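Local coordinates for protein N-acetyl-beta-D glucosaminidase (Rhizomucor miehei CAU432, PDB 4ZM6) that probably removes N-acetylglucosamine units as a family 3 glycoside hydrolase, and also carries a glucosamine N-acetyltransferase region that binds acetyl-CoA, at residues T94-N99 with M116-E121; A110-A115 with Q165-Q170; T389-F394 with H423-Y428. All blocks are in the same frame, centred on the assembly; numbering follows the deposited sequence.

Interaction 1. Residues T94-N99 with M116-E121; sequences TYLPGN and MAISKE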
loop_
_atom_site.group_PDB
_atom_site.type_symbol
_atom_site.label_atom_id
_atom_site.label_comp_id
_atom_site.label_asym_id
_atom_site.label_seq_id
_atom_site.Cartn_x
_atom_site.Cartn_y
_atom_site.Cartn_z
ATOM N N THR A 94 -10.650 -35.543 0.958
ATOM C CA THR A 94 -10.647 -35.058 2.333
ATOM C C THR A 94 -11.467 -33.780 2.503
ATOM O O THR A 94 -11.499 -32.936 1.613
ATOM C CB THR A 94 -9.204 -34.791 2.803
ATOM O OG1 THR A 94 -8.396 -35.943 2.543
ATOM C CG2 THR A 94 -9.162 -34.464 4.297
ATOM N N TYR A 95 -12.137 -33.657 3.646
ATOM C CA TYR A 95 -12.739 -32.391 4.065
ATOM C C TYR A 95 -11.642 -31.478 4.609
ATOM O O TYR A 95 -11.065 -31.753 5.660
ATOM C CB TYR A 95 -13.796 -32.603 5.163
ATOM C CG TYR A 95 -15.094 -33.209 4.684
ATOM C CD1 TYR A 95 -16.030 -32.439 4.007
ATOM C CD2 TYR A 95 -15.394 -34.550 4.917
ATOM C CE1 TYR A 95 -17.222 -32.986 3.559
ATOM C CE2 TYR A 95 -16.582 -35.105 4.476
ATOM C CZ TYR A 95 -17.494 -34.319 3.797
ATOM O OH TYR A 95 -18.681 -34.859 3.348
ATOM N N LEU A 96 -11.348 -30.400 3.894
ATOM C CA LEU A 96 -10.440 -29.374 4.402
ATOM C C LEU A 96 -11.175 -28.035 4.444
ATOM O O LEU A 96 -12.102 -27.811 3.660
ATOM C CB LEU A 96 -9.179 -29.280 3.537
ATOM C CG LEU A 96 -8.310 -30.542 3.513
ATOM C CD1 LEU A 96 -7.369 -30.519 2.315
ATOM C CD2 LEU A 96 -7.537 -30.709 4.814
ATOM N N PRO A 97 -10.772 -27.142 5.364
ATOM C CA PRO A 97 -11.481 -25.878 5.596
ATOM C C PRO A 97 -11.788 -25.072 4.334
ATOM O O PRO A 97 -10.898 -24.833 3.520
ATOM C CB PRO A 97 -10.518 -25.102 6.488
ATOM C CG PRO A 97 -9.775 -26.152 7.230
ATOM C CD PRO A 97 -9.615 -27.291 6.267
ATOM N N GLY A 98 -13.049 -24.673 4.185
ATOM C CA GLY A 98 -13.467 -23.760 3.126
ATOM C C GLY A 98 -13.067 -22.337 3.442
ATOM O O GLY A 98 -12.441 -22.069 4.467
ATOM N N ASN A 99 -13.456 -21.414 2.578
ATOM C CA ASN A 99 -12.884 -20.074 2.611
ATOM C C ASN A 99 -13.020 -19.315 3.940
ATOM O O ASN A 99 -12.008 -19.054 4.584
ATOM C CB ASN A 99 -13.383 -19.239 1.421
ATOM C CG ASN A 99 -12.593 -19.510 0.138
ATOM O OD1 ASN A 99 -11.952 -20.556 -0.014
ATOM N ND2 ASN A 99 -12.637 -18.563 -0.792
ATOM N N MET A 116 -2.783 -27.011 -1.884
ATOM C CA MET A 116 -1.792 -27.973 -2.352
ATOM C C MET A 116 -2.316 -29.389 -2.165
ATOM O O MET A 116 -2.282 -30.194 -3.094
ATOM C CB MET A 116 -0.478 -27.819 -1.585
ATOM C CG MET A 116 0.258 -26.519 -1.854
ATOM S SD MET A 116 1.717 -26.348 -0.810
ATOM C CE MET A 116 2.881 -27.318 -1.764
ATOM N N ALA A 117 -2.798 -29.674 -0.957
ATOM C CA ALA A 117 -3.380 -30.974 -0.618
ATOM C C ALA A 117 -4.544 -31.354 -1.538
ATOM O O ALA A 117 -4.672 -32.513 -1.940
ATOM C CB ALA A 117 -3.844 -30.972 0.827
ATOM N N ILE A 118 -5.384 -30.376 -1.866
ATOM C CA ILE A 118 -6.538 -30.607 -2.729
ATOM C C ILE A 118 -6.106 -30.839 -4.168
ATOM O O ILE A 118 -6.627 -31.733 -4.828
ATOM C CB ILE A 118 -7.548 -29.434 -2.647
ATOM C CG1 ILE A 118 -8.327 -29.510 -1.330
ATOM C CG2 ILE A 118 -8.507 -29.418 -3.834
ATOM C CD1 ILE A 118 -9.189 -30.750 -1.167
ATOM N N SER A 119 -5.165 -30.041 -4.656
ATOM C CA SER A 119 -4.715 -30.178 -6.045
ATOM C C SER A 119 -4.081 -31.550 -6.287
ATOM O O SER A 119 -4.274 -32.149 -7.343
ATOM C CB SER A 119 -3.754 -29.043 -6.434
ATOM O OG SER A 119 -2.880 -28.722 -5.371
ATOM N N LYS A 120 -3.342 -32.040 -5.295
ATOM C CA LYS A 120 -2.758 -33.381 -5.339
ATOM C C LYS A 120 -3.858 -34.421 -5.551
ATOM O O LYS A 120 -3.775 -35.240 -6.464
ATOM C CB LYS A 120 -2.004 -33.668 -4.034
ATOM C CG LYS A 120 -1.006 -34.816 -4.086
ATOM C CD LYS A 120 -0.405 -35.048 -2.700
ATOM C CE LYS A 120 1.003 -35.629 -2.744
ATOM N NZ LYS A 120 1.026 -37.080 -3.076
ATOM N N GLU A 121 -4.894 -34.362 -4.713
ATOM C CA GLU A 121 -6.033 -35.273 -4.816
ATOM C C GLU A 121 -6.730 -35.153 -6.170
ATOM O O GLU A 121 -6.955 -36.153 -6.841
ATOM C CB GLU A 121 -7.033 -35.033 -3.678
ATOM C CG GLU A 121 -6.537 -35.512 -2.318
ATOM C CD GLU A 121 -7.613 -35.522 -1.240
ATOM O OE1 GLU A 121 -8.797 -35.271 -1.554
ATOM O OE2 GLU A 121 -7.268 -35.781 -0.064
#

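Interaction 2. Residues A110-A115 with Q165-Q170; sequences AARNVA and QVEGYQ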
loop_
_atom_site.group_PDB
_atom_site.type_symbol
_atom_site.label_atom_id
_atom_site.label_comp_id
_atom_site.label_asym_id
_atom_site.label_seq_id
_atom_site.Cartn_x
_atom_site.Cartn_y
_atom_site.Cartn_z
ATOM N N ALA A 110 -1.672 -21.850 6.002
ATOM C CA ALA A 110 -2.692 -22.894 6.148
ATOM C C ALA A 110 -3.527 -23.038 4.870
ATOM O O ALA A 110 -3.702 -24.144 4.358
ATOM C CB ALA A 110 -3.592 -22.602 7.343
ATOM N N ALA A 111 -4.026 -21.921 4.351
ATOM C CA ALA A 111 -4.793 -21.948 3.112
ATOM C C ALA A 111 -3.984 -22.491 1.949
ATOM O O ALA A 111 -4.510 -23.246 1.136
ATOM C CB ALA A 111 -5.298 -20.563 2.767
ATOM N N ARG A 112 -2.718 -22.082 1.860
ATOM C CA ARG A 112 -1.841 -22.527 0.775
ATOM C C ARG A 112 -1.758 -24.039 0.812
ATOM O O ARG A 112 -1.972 -24.702 -0.202
ATOM C CB ARG A 112 -0.438 -21.923 0.910
ATOM C CG ARG A 112 0.543 -22.322 -0.192
ATOM C CD ARG A 112 1.990 -22.207 0.272
ATOM N NE ARG A 112 2.305 -23.151 1.347
ATOM C CZ ARG A 112 3.419 -23.132 2.082
ATOM N NH1 ARG A 112 4.365 -22.219 1.871
ATOM N NH2 ARG A 112 3.593 -24.036 3.037
ATOM N N ASN A 113 -1.468 -24.568 1.996
ATOM C CA ASN A 113 -1.372 -26.008 2.191
ATOM C C ASN A 113 -2.652 -26.747 1.842
ATOM O O ASN A 113 -2.607 -27.817 1.236
ATOM C CB ASN A 113 -0.946 -26.322 3.623
ATOM C CG ASN A 113 0.493 -25.929 3.889
ATOM O OD1 ASN A 113 1.322 -25.908 2.974
ATOM N ND2 ASN A 113 0.798 -25.609 5.136
ATOM N N VAL A 114 -3.792 -26.178 2.216
ATOM C CA VAL A 114 -5.077 -26.781 1.867
ATOM C C VAL A 114 -5.193 -26.927 0.352
ATOM O O VAL A 114 -5.563 -27.988 -0.140
ATOM C CB VAL A 114 -6.260 -25.972 2.432
ATOM C CG1 VAL A 114 -7.566 -26.371 1.767
ATOM C CG2 VAL A 114 -6.353 -26.181 3.933
ATOM N N ALA A 115 -4.860 -25.868 -0.379
ATOM C CA ALA A 115 -4.949 -25.887 -1.831
ATOM C C ALA A 115 -3.984 -26.908 -2.448
ATOM O O ALA A 115 -4.329 -27.592 -3.413
ATOM C CB ALA A 115 -4.695 -24.497 -2.394
ATOM N N GLN A 165 -3.906 -19.532 -2.066
ATOM C CA GLN A 165 -4.587 -20.710 -2.605
ATOM C C GLN A 165 -4.325 -20.879 -4.097
ATOM O O GLN A 165 -4.120 -21.996 -4.564
ATOM C CB GLN A 165 -6.091 -20.647 -2.326
ATOM C CG GLN A 165 -6.451 -20.866 -0.864
ATOM C CD GLN A 165 -7.772 -21.598 -0.682
ATOM O OE1 GLN A 165 -8.791 -21.227 -1.268
ATOM N NE2 GLN A 165 -7.759 -22.647 0.133
ATOM N N VAL A 166 -4.332 -19.773 -4.836
ATOM C CA VAL A 166 -3.938 -19.785 -6.245
ATOM C C VAL A 166 -2.530 -20.374 -6.394
ATOM O O VAL A 166 -2.293 -21.211 -7.259
ATOM C CB VAL A 166 -3.981 -18.372 -6.855
ATOM C CG1 VAL A 166 -3.328 -18.351 -8.232
ATOM C CG2 VAL A 166 -5.420 -17.876 -6.936
ATOM N N GLU A 167 -1.602 -19.935 -5.548
ATOM C CA GLU A 167 -0.291 -20.570 -5.471
ATOM C C GLU A 167 -0.474 -22.060 -5.199
ATOM O O GLU A 167 -0.083 -22.893 -6.007
ATOM C CB GLU A 167 0.588 -19.925 -4.380
ATOM C CG GLU A 167 1.789 -20.770 -3.954
ATOM C CD GLU A 167 2.823 -20.006 -3.144
ATOM O OE1 GLU A 167 3.745 -20.646 -2.603
ATOM O OE2 GLU A 167 2.731 -18.771 -3.041
ATOM N N GLY A 168 -1.092 -22.385 -4.071
ATOM C CA GLY A 168 -1.255 -23.777 -3.649
ATOM C C GLY A 168 -1.789 -24.702 -4.728
ATOM O O GLY A 168 -1.215 -25.763 -4.983
ATOM N N TYR A 169 -2.882 -24.294 -5.368
ATOM C CA TYR A 169 -3.521 -25.110 -6.397
ATOM C C TYR A 169 -2.602 -25.298 -7.587
ATOM O O TYR A 169 -2.389 -26.421 -8.031
ATOM C CB TYR A 169 -4.835 -24.479 -6.876
ATOM C CG TYR A 169 -5.979 -24.549 -5.884
ATOM C CD1 TYR A 169 -6.367 -25.758 -5.315
ATOM C CD2 TYR A 169 -6.696 -23.409 -5.541
ATOM C CE1 TYR A 169 -7.424 -25.823 -4.419
ATOM C CE2 TYR A 169 -7.751 -23.463 -4.642
ATOM C CZ TYR A 169 -8.114 -24.669 -4.085
ATOM O OH TYR A 169 -9.165 -24.717 -3.194
ATOM N N GLN A 170 -2.058 -24.192 -8.090
ATOM C CA GLN A 170 -1.223 -24.206 -9.296
ATOM C C GLN A 170 0.140 -24.834 -9.048
ATOM O O GLN A 170 0.777 -25.349 -9.964
ATOM C CB GLN A 170 -1.065 -22.793 -9.840
ATOM C CG GLN A 170 -2.383 -22.185 -10.277
ATOM C CD GLN A 170 -2.231 -20.818 -10.895
ATOM O OE1 GLN A 170 -1.235 -20.127 -10.690
ATOM N NE2 GLN A 170 -3.222 -20.417 -11.660
#

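Interaction 3. Residues T389-F394 with H423-Y428; sequences TDKILF and HTNLEY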
loop_
_atom_site.group_PDB
_atom_site.type_symbol
_atom_site.label_atom_id
_atom_site.label_comp_id
_atom_site.label_asym_id
_atom_site.label_seq_id
_atom_site.Cartn_x
_atom_site.Cartn_y
_atom_site.Cartn_z
ATOM N N THR A 389 -25.343 -37.828 34.254
ATOM C CA THR A 389 -26.793 -37.951 34.394
ATOM C C THR A 389 -27.586 -36.705 33.978
ATOM O O THR A 389 -28.818 -36.723 34.029
ATOM C CB THR A 389 -27.152 -38.287 35.854
ATOM O OG1 THR A 389 -26.573 -37.304 36.726
ATOM C CG2 THR A 389 -26.620 -39.664 36.222
ATOM N N ASP A 390 -26.897 -35.629 33.593
ATOM C CA ASP A 390 -27.564 -34.445 33.056
ATOM C C ASP A 390 -28.202 -34.756 31.705
ATOM O O ASP A 390 -27.678 -35.550 30.926
ATOM C CB ASP A 390 -26.585 -33.279 32.880
ATOM C CG ASP A 390 -26.311 -32.533 34.169
ATOM O OD1 ASP A 390 -27.275 -32.218 34.898
ATOM O OD2 ASP A 390 -25.128 -32.229 34.437
ATOM N N LYS A 391 -29.331 -34.115 31.436
ATOM C CA LYS A 391 -30.033 -34.279 30.172
ATOM C C LYS A 391 -29.646 -33.126 29.247
ATOM O O LYS A 391 -29.848 -31.957 29.590
ATOM C CB LYS A 391 -31.546 -34.293 30.412
ATOM C CG LYS A 391 -32.391 -34.681 29.203
ATOM C CD LYS A 391 -32.418 -36.188 28.962
ATOM C CE LYS A 391 -33.778 -36.654 28.440
ATOM N NZ LYS A 391 -34.814 -36.741 29.518
ATOM N N ILE A 392 -29.074 -33.463 28.091
ATOM C CA ILE A 392 -28.750 -32.480 27.066
ATOM C C ILE A 392 -29.755 -32.561 25.916
ATOM O O ILE A 392 -29.951 -33.629 25.331
ATOM C CB ILE A 392 -27.327 -32.689 26.498
ATOM C CG1 ILE A 392 -26.274 -32.454 27.591
ATOM C CG2 ILE A 392 -27.078 -31.755 25.309
ATOM C CD1 ILE A 392 -24.835 -32.557 27.121
ATOM N N LEU A 393 -30.376 -31.431 25.587
ATOM C CA LEU A 393 -31.280 -31.356 24.435
ATOM C C LEU A 393 -30.585 -30.689 23.251
ATOM O O LEU A 393 -30.240 -29.509 23.313
ATOM C CB LEU A 393 -32.541 -30.570 24.796
ATOM C CG LEU A 393 -33.597 -30.455 23.695
ATOM C CD1 LEU A 393 -33.935 -31.813 23.091
ATOM C CD2 LEU A 393 -34.845 -29.790 24.245
ATOM N N PHE A 394 -30.378 -31.448 22.179
ATOM C CA PHE A 394 -29.768 -30.908 20.973
ATOM C C PHE A 394 -30.838 -30.708 19.903
ATOM O O PHE A 394 -31.387 -31.675 19.378
ATOM C CB PHE A 394 -28.651 -31.832 20.467
ATOM C CG PHE A 394 -28.036 -31.398 19.156
ATOM C CD1 PHE A 394 -27.664 -30.077 18.943
ATOM C CD2 PHE A 394 -27.810 -32.320 18.143
ATOM C CE1 PHE A 394 -27.091 -29.682 17.746
ATOM C CE2 PHE A 394 -27.231 -31.932 16.942
ATOM C CZ PHE A 394 -26.874 -30.608 16.744
ATOM N N HIS A 423 -21.006 -37.390 25.496
ATOM C CA HIS A 423 -22.165 -37.411 26.393
ATOM C C HIS A 423 -23.383 -38.102 25.766
ATOM O O HIS A 423 -23.924 -37.641 24.757
ATOM C CB HIS A 423 -22.510 -35.980 26.801
ATOM C CG HIS A 423 -23.488 -35.886 27.927
ATOM N ND1 HIS A 423 -24.849 -36.002 27.739
ATOM C CD2 HIS A 423 -23.307 -35.667 29.251
ATOM C CE1 HIS A 423 -25.464 -35.858 28.898
ATOM N NE2 HIS A 423 -24.552 -35.656 29.834
ATOM N N THR A 424 -23.816 -39.196 26.392
ATOM C CA THR A 424 -24.805 -40.099 25.804
ATOM C C THR A 424 -26.241 -39.777 26.202
ATOM O O THR A 424 -27.169 -40.086 25.457
ATOM C CB THR A 424 -24.508 -41.562 26.182
ATOM O OG1 THR A 424 -24.844 -41.796 27.560
ATOM C CG2 THR A 424 -23.038 -41.878 25.954
ATOM N N ASN A 425 -26.428 -39.175 27.372
ATOM C CA ASN A 425 -27.764 -38.792 27.824
ATOM C C ASN A 425 -28.222 -37.579 26.998
ATOM O O ASN A 425 -28.215 -36.433 27.461
ATOM C CB ASN A 425 -27.754 -38.517 29.337
ATOM C CG ASN A 425 -29.133 -38.601 29.975
ATOM O OD1 ASN A 425 -29.305 -38.208 31.127
ATOM N ND2 ASN A 425 -30.114 -39.119 29.242
ATOM N N LEU A 426 -28.628 -37.864 25.764
ATOM C CA LEU A 426 -28.753 -36.852 24.732
ATOM C C LEU A 426 -30.001 -37.073 23.883
ATOM O O LEU A 426 -30.282 -38.202 23.483
ATOM C CB LEU A 426 -27.509 -36.918 23.839
ATOM C CG LEU A 426 -27.347 -35.892 22.713
ATOM C CD1 LEU A 426 -27.050 -34.513 23.281
ATOM C CD2 LEU A 426 -26.240 -36.327 21.769
ATOM N N GLU A 427 -30.734 -35.993 23.607
ATOM C CA GLU A 427 -31.872 -36.035 22.689
ATOM C C GLU A 427 -31.617 -35.162 21.460
ATOM O O GLU A 427 -31.337 -33.966 21.585
ATOM C CB GLU A 427 -33.145 -35.573 23.393
ATOM C CG GLU A 427 -34.402 -35.723 22.546
ATOM C CD GLU A 427 -35.677 -35.574 23.351
ATOM O OE1 GLU A 427 -36.733 -36.062 22.884
ATOM O OE2 GLU A 427 -35.616 -34.972 24.445
ATOM N N TYR A 428 -31.805 -35.730 20.297
ATOM C CA TYR A 428 -31.516 -35.034 19.089
ATOM C C TYR A 428 -32.787 -34.915 18.306
ATOM O O TYR A 428 -33.393 -35.885 17.932
ATOM C CB TYR A 428 -30.458 -35.820 18.360
ATOM C CG TYR A 428 -30.184 -35.486 16.938
ATOM C CD1 TYR A 428 -29.907 -36.480 16.064
ATOM C CD2 TYR A 428 -30.143 -34.201 16.485
ATOM C CE1 TYR A 428 -29.618 -36.227 14.773
ATOM C CE2 TYR A 428 -29.858 -33.938 15.176
ATOM C CZ TYR A 428 -29.604 -34.976 14.336
ATOM O OH TYR A 428 -29.315 -34.804 13.028
#

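Interaction 1. Residues T94-N99 with M116-E121
Thr94 and Glu121 make a buried polar join between a connecting loop and the helix 108-125, and Leu96 adds an apolar patch beside it. The backbone N of Thr94 reaches OE1 of Glu121 at 3.1 Å, and the hydroxyl OG1 of Thr94 gives its proton to OE2 of Glu121 at 2.8 Å. Each carboxylate oxygen uses its syn lone pair, so the two bonds enter from the open end of the carboxylate and limit its rotation. Threonine suits the place because its OG1 sits beside its own backbone N (chi1 -51°), which turns both donors the same way. Glutamate, extended beyond CG, is long enough to meet them from the helix, its side chain crossing that of Thr94 at about a right angle. The loop lies within the family 3 N-terminal domain, of the TIM-barrel clan, and the contact ties the connection between strand 76-79 and helix 99-105, N-capped by Gly98, to the following helix, 108-125. His360, on helix 357-368, also bonds to OE2 of Glu121, adding a second residue, and a third polar contact, at the buried carboxylate. Further along the loop, CD1 of Leu96 rests 3.9 Å from CB of Ala117. The same methyl lies as close to CG1 of Ile118, whose apolar side chain slides past in the opposite direction; small Ala117 lets the branched end of Leu96 approach the helix.

Interaction 2. Residues A110-A115 with Q165-Q170
CB of Ala115 lies over the centre of one face of the Tyr169 ring, 3.5 Å from the centroid and 8° off the normal, a CH-pi contact. The ring gets there because CG of Tyr169 stands beside its backbone N (chi1 -72°), which swings the side chain back toward helix 108-125 although its first bond does not aim there. The ring's OH makes a weak hydrogen bond to Asn83. Next to it two roughly parallel helices, 108-125 and 155-171, pack within the family 3 N-terminal domain of the TIM-barrel clan; their short axes approach to 7.1 Å and cross at -28°. Small residues make this possible. Gly168 has no side chain, so its CA lies 3.7 Å from CB of Ala115 and 3.6 Å from O of Arg112. One turn earlier, the chain of Gln165 bends at chi2 and passes along Ala111, with CG of Gln165 3.8 Å from CB of Ala111. Its NE2 makes a weak bond to O of Ala111, while OE1 is held by Tyr151. Arg112 meets Glu167 through its aliphatic CD, which lies 3.7 Å from OE1 of Glu167, while the charged groups stay apart. NH2 of Arg112 bonds instead to OD1 of Asn113 at 2.9 Å, nearly in the guanidinium plane. The helix pair is therefore joined mainly by close van der Waals packing of small residues and backbone, with one weak hydrogen bond. The charge of Glu167 is probably balanced by salt bridges to Arg171 and to Arg640 of the acetyltransferase region, whereas Asn113 merely helps orient the guanidinium of Arg112.

Interaction 3. Residues T389-F394 with H423-Y428
The imidazole of His423 has CD1 of Ile392 over one face, 3.7 Å from the ring centroid and displaced toward the rim, a CH-pi contact; the carbonyl oxygens of Asp390 and Asn425 lie at its edge, in plane. The pi face thus meets a methyl and the rim meets backbone carbonyls. NE2 of His423 makes a weak hydrogen bond to O of Ala387. The aromatic pair is Phe394 and Tyr428, whose CG atoms each stand anti to their own backbone N (chi1 176° and 167°), so the rings leave paired strand positions in the same direction. Their planes are 17° apart, but with centroids separated by 5.4 Å they barely overlap; the stacking partners are elsewhere, Phe415 for Phe394 and His416 for Tyr428. The backbones run as neighbouring parallel strands, pairing Ile392 with Leu426 and Phe394 with Tyr428. N of Ile392 bonds to O of Asn425 at 3.2 Å, N of Glu427 to O of Ile392 at 3.0 Å, and N of Phe394 to O of Glu427 at 2.8 Å. This is a beta-alpha-beta unit: helix 413-422 links the strands and packs on the face bearing Phe394 and Leu426. There Ile392 puts CG2 against CD1 of Leu426. On the reverse face CD1 of Leu393 rests against the aliphatic part of Glu427, 3.9 Å from its CB, and the carboxylate reaches Lys441 in a salt bridge. Strand 426-431 is an edge strand within the chain, so Glu427 suits its place by combining an apolar stem with a charged end, whereas aromatic and branched residues make the helix-covered face apolar.

Interactions 1 and 2 are neighbours, with centres 8 Å apart, and share helix 108-125: its first part packs on helix 155-171 and its later part receives the loop 94-99. They touch where Ser119 and Met116 meet the carbonyls of helix 155-171, and their segments alternate along the chain, which interlocks this part of the family 3 N-terminal domain. Interaction 3 comes later in sequence, about 34 Å from the centre of interaction 1 and 40 Å from that of interaction 2, in a separate six-stranded mixed sheet. It touches neither. Interaction 2 borders the acetyltransferase region, with the Arg112 side chain about 13 Å from the bound acetyl-CoA, while interaction 3 lies away from it.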